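Local coordinates for ubiquitin-like-specific protease 2 (PDB 5LNB), which removes SUMO from modified proteins as a cysteine protease of the C48 family, represented here by its Ulp1-type catalytic domain, at residues S69-K72 with R73-H77. Residues are numbered along the deposited sequence; the frame is centred on the assembly and turned at random.
Sequences SIIK and REQVH
Lys72 lies over one face of the flat carboxamide of Gln75: the methylenes CB and CG sit above it, with Lys72 CG 4.1 Å from Gln75 CD. The backbone N-H of Lys72 reaches that same face, bonding almost straight to Gln75 OE1 (N to OE1 3.1 Å, angle 173° at the hydrogen) but from well above the carbonyl plane rather than along a lone pair. At the oxygen edge of the amide, nearly in its plane, lies Ile71 CB, 3.6 Å from Gln75 OE1. Past the other end, still above the face, Lys72 NZ is 3.4 Å from Gln75 NE2, two donors that do not bond. Glutamine suits the place as an uncharged acceptor: CG lies beside the backbone N (chi1 -61°), and the extended chain carries the amide alongside Lys72. Gln75 N donates to Lys72 O at 3.0 Å; this backbone bond closes the 3-10 turn, and the side-chain bond ties the same residues a second time. With an alanine in place of Gln75, the Lys72 N-H would probably lose this acceptor and the lysine methylenes the flat amide beneath them. The carboxylate of Glu74 also folds back, bent at chi2, bringing OE1 to 3.8 Å from Lys72 CB, but no salt bridge forms. On the inner side Ile71 CD1 meets Val76 CG1 at 3.6 Å, the side chains crossing at about a right angle. Apolar residues suit this side, where both touch Phe227 of helix 215-228 and Ile71 is buried against Ile66 and Pro230. Arg73 heads away from 69-72 at its CB, and its NH1 forms a salt bridge with Glu63 of helix 51-67. The turn thus links that helix to outermost strand 76-78, parallel to strand 112-119; backbone bonds join Gln75, ending the 3-10 turn, to Tyr112, and His77, in the strand, to Tyr112 and Val114.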
ATOM      1  N   SER A  69      14.574   4.627 -10.150  1.00 32.68           N
ATOM      2  CA  SER A  69      15.631   3.719  -9.706  1.00 34.37           C
ATOM      3  C   SER A  69      15.888   3.852  -8.213  1.00 32.79           C
ATOM      4  O   SER A  69      16.995   3.591  -7.744  1.00 32.60           O
ATOM      5  CB  SER A  69      16.936   3.938 -10.476  1.00 36.57           C
ATOM      6  OG  SER A  69      16.676   4.361 -11.796  1.00 38.52           O
ATOM      7  N   ILE A  70      14.881   4.283  -7.451  1.00 33.23           N
ATOM      8  CA  ILE A  70      15.006   4.233  -6.002  1.00 29.81           C
ATOM      9  C   ILE A  70      14.992   2.785  -5.537  1.00 32.54           C
ATOM     10  O   ILE A  70      15.712   2.401  -4.608  1.00 33.36           O
ATOM     11  CB  ILE A  70      13.886   5.057  -5.344  1.00 28.13           C
ATOM     12  CG1 ILE A  70      14.014   6.528  -5.733  1.00 29.18           C
ATOM     13  CG2 ILE A  70      13.913   4.880  -3.827  1.00 25.43           C
ATOM     14  CD1 ILE A  70      12.881   7.384  -5.217  1.00 26.59           C
ATOM     15  N   ILE A  71      14.166   1.960  -6.176  1.00 30.11           N
ATOM     16  CA  ILE A  71      14.134   0.523  -5.957  1.00 29.55           C
ATOM     17  C   ILE A  71      14.121  -0.150  -7.324  1.00 30.44           C
ATOM     18  O   ILE A  71      13.864   0.482  -8.350  1.00 32.97           O
ATOM     19  CB  ILE A  71      12.910   0.085  -5.124  1.00 26.78           C
ATOM     20  CG1 ILE A  71      11.617   0.460  -5.862  1.00 22.79           C
ATOM     21  CG2 ILE A  71      12.947   0.741  -3.741  1.00 28.30           C
ATOM     22  CD1 ILE A  71      10.404  -0.323  -5.441  1.00 21.32           C
ATOM     23  N   LYS A  72      14.402  -1.446  -7.329  1.00 27.87           N
ATOM     24  CA  LYS A  72      14.269  -2.264  -8.524  1.00 29.46           C
ATOM     25  C   LYS A  72      12.921  -2.968  -8.500  1.00 28.09           C
ATOM     26  O   LYS A  72      12.383  -3.278  -7.433  1.00 26.33           O
ATOM     27  CB  LYS A  72      15.397  -3.292  -8.625  1.00 36.60           C
ATOM     28  CG  LYS A  72      16.799  -2.710  -8.499  1.00 39.90           C
ATOM     29  CD  LYS A  72      17.835  -3.810  -8.594  1.00 51.19           C
ATOM     30  CE  LYS A  72      19.227  -3.315  -8.233  1.00 60.26           C
ATOM     31  NZ  LYS A  72      19.413  -3.172  -6.758  1.00 62.78           N
ATOM     32  N   ARG A  73      12.371  -3.201  -9.692  1.00 34.67           N
ATOM     33  CA  ARG A  73      11.062  -3.834  -9.797  1.00 34.90           C
ATOM     34  C   ARG A  73      11.003  -5.151  -9.029  1.00 36.01           C
ATOM     35  O   ARG A  73      10.008  -5.442  -8.357  1.00 34.48           O
ATOM     36  CB  ARG A  73      10.707  -4.064 -11.268  1.00 32.73           C
ATOM     37  CG  ARG A  73       9.320  -4.681 -11.459  1.00 34.10           C
ATOM     38  CD  ARG A  73       8.870  -4.692 -12.910  1.00 35.31           C
ATOM     39  NE  ARG A  73       8.792  -3.349 -13.467  1.00 31.64           N
ATOM     40  CZ  ARG A  73       7.782  -2.504 -13.270  1.00 33.58           C
ATOM     41  NH1 ARG A  73       6.753  -2.855 -12.508  1.00 31.69           N
ATOM     42  NH2 ARG A  73       7.805  -1.293 -13.826  1.00 31.99           N
ATOM     43  N   GLU A  74      12.052  -5.965  -9.124  1.00 30.06           N
ATOM     44  CA  GLU A  74      12.035  -7.286  -8.511  1.00 34.12           C
ATOM     45  C   GLU A  74      12.128  -7.255  -6.988  1.00 33.18           C
ATOM     46  O   GLU A  74      12.003  -8.316  -6.372  1.00 31.17           O
ATOM     47  CB  GLU A  74      13.175  -8.135  -9.079  1.00 39.19           C
ATOM     48  CG  GLU A  74      14.555  -7.507  -8.939  1.00 49.59           C
ATOM     49  CD  GLU A  74      15.066  -6.857 -10.232  1.00 58.56           C
ATOM     50  OE1 GLU A  74      14.305  -6.102 -10.903  1.00 50.10           O
ATOM     51  OE2 GLU A  74      16.247  -7.110 -10.574  1.00 62.69           O
ATOM     52  N   GLN A  75      12.334  -6.093  -6.366  1.00 30.62           N
ATOM     53  CA  GLN A  75      12.458  -6.003  -4.915  1.00 29.59           C
ATOM     54  C   GLN A  75      11.127  -5.815  -4.192  1.00 27.41           C
ATOM     55  O   GLN A  75      11.090  -5.961  -2.963  1.00 25.14           O
ATOM     56  CB  GLN A  75      13.387  -4.849  -4.528  1.00 29.71           C
ATOM     57  CG  GLN A  75      14.806  -4.992  -5.046  1.00 31.80           C
ATOM     58  CD  GLN A  75      15.672  -3.789  -4.715  1.00 36.08           C
ATOM     59  OE1 GLN A  75      15.182  -2.660  -4.604  1.00 36.24           O
ATOM     60  NE2 GLN A  75      16.966  -4.031  -4.529  1.00 36.71           N
ATOM     61  N   VAL A  76      10.042  -5.507  -4.909  1.00 23.21           N
ATOM     62  CA  VAL A  76       8.781  -5.099  -4.299  1.00 24.91           C
ATOM     63  C   VAL A  76       7.646  -5.940  -4.867  1.00 29.31           C
ATOM     64  O   VAL A  76       7.579  -6.167  -6.078  1.00 23.16           O
ATOM     65  CB  VAL A  76       8.509  -3.592  -4.534  1.00 28.26           C
ATOM     66  CG1 VAL A  76       8.411  -3.298  -6.026  1.00 27.57           C
ATOM     67  CG2 VAL A  76       7.242  -3.128  -3.815  1.00 18.88           C
ATOM     68  N   HIS A  77       6.740  -6.390  -3.996  1.00 25.51           N
ATOM     69  CA  HIS A  77       5.471  -6.983  -4.404  1.00 21.76           C
ATOM     70  C   HIS A  77       4.330  -6.231  -3.727  1.00 29.86           C
ATOM     71  O   HIS A  77       4.268  -6.165  -2.493  1.00 23.40           O
ATOM     72  CB  HIS A  77       5.404  -8.464  -4.052  1.00 23.32           C
ATOM     73  CG  HIS A  77       4.273  -9.183  -4.722  1.00 31.78           C
ATOM     74  ND1 HIS A  77       2.976  -9.126  -4.262  1.00 32.94           N
ATOM     75  CD2 HIS A  77       4.244  -9.954  -5.833  1.00 32.79           C
ATOM     76  CE1 HIS A  77       2.199  -9.843  -5.054  1.00 32.83           C
ATOM     77  NE2 HIS A  77       2.944 -10.354  -6.015  1.00 35.68           N
TER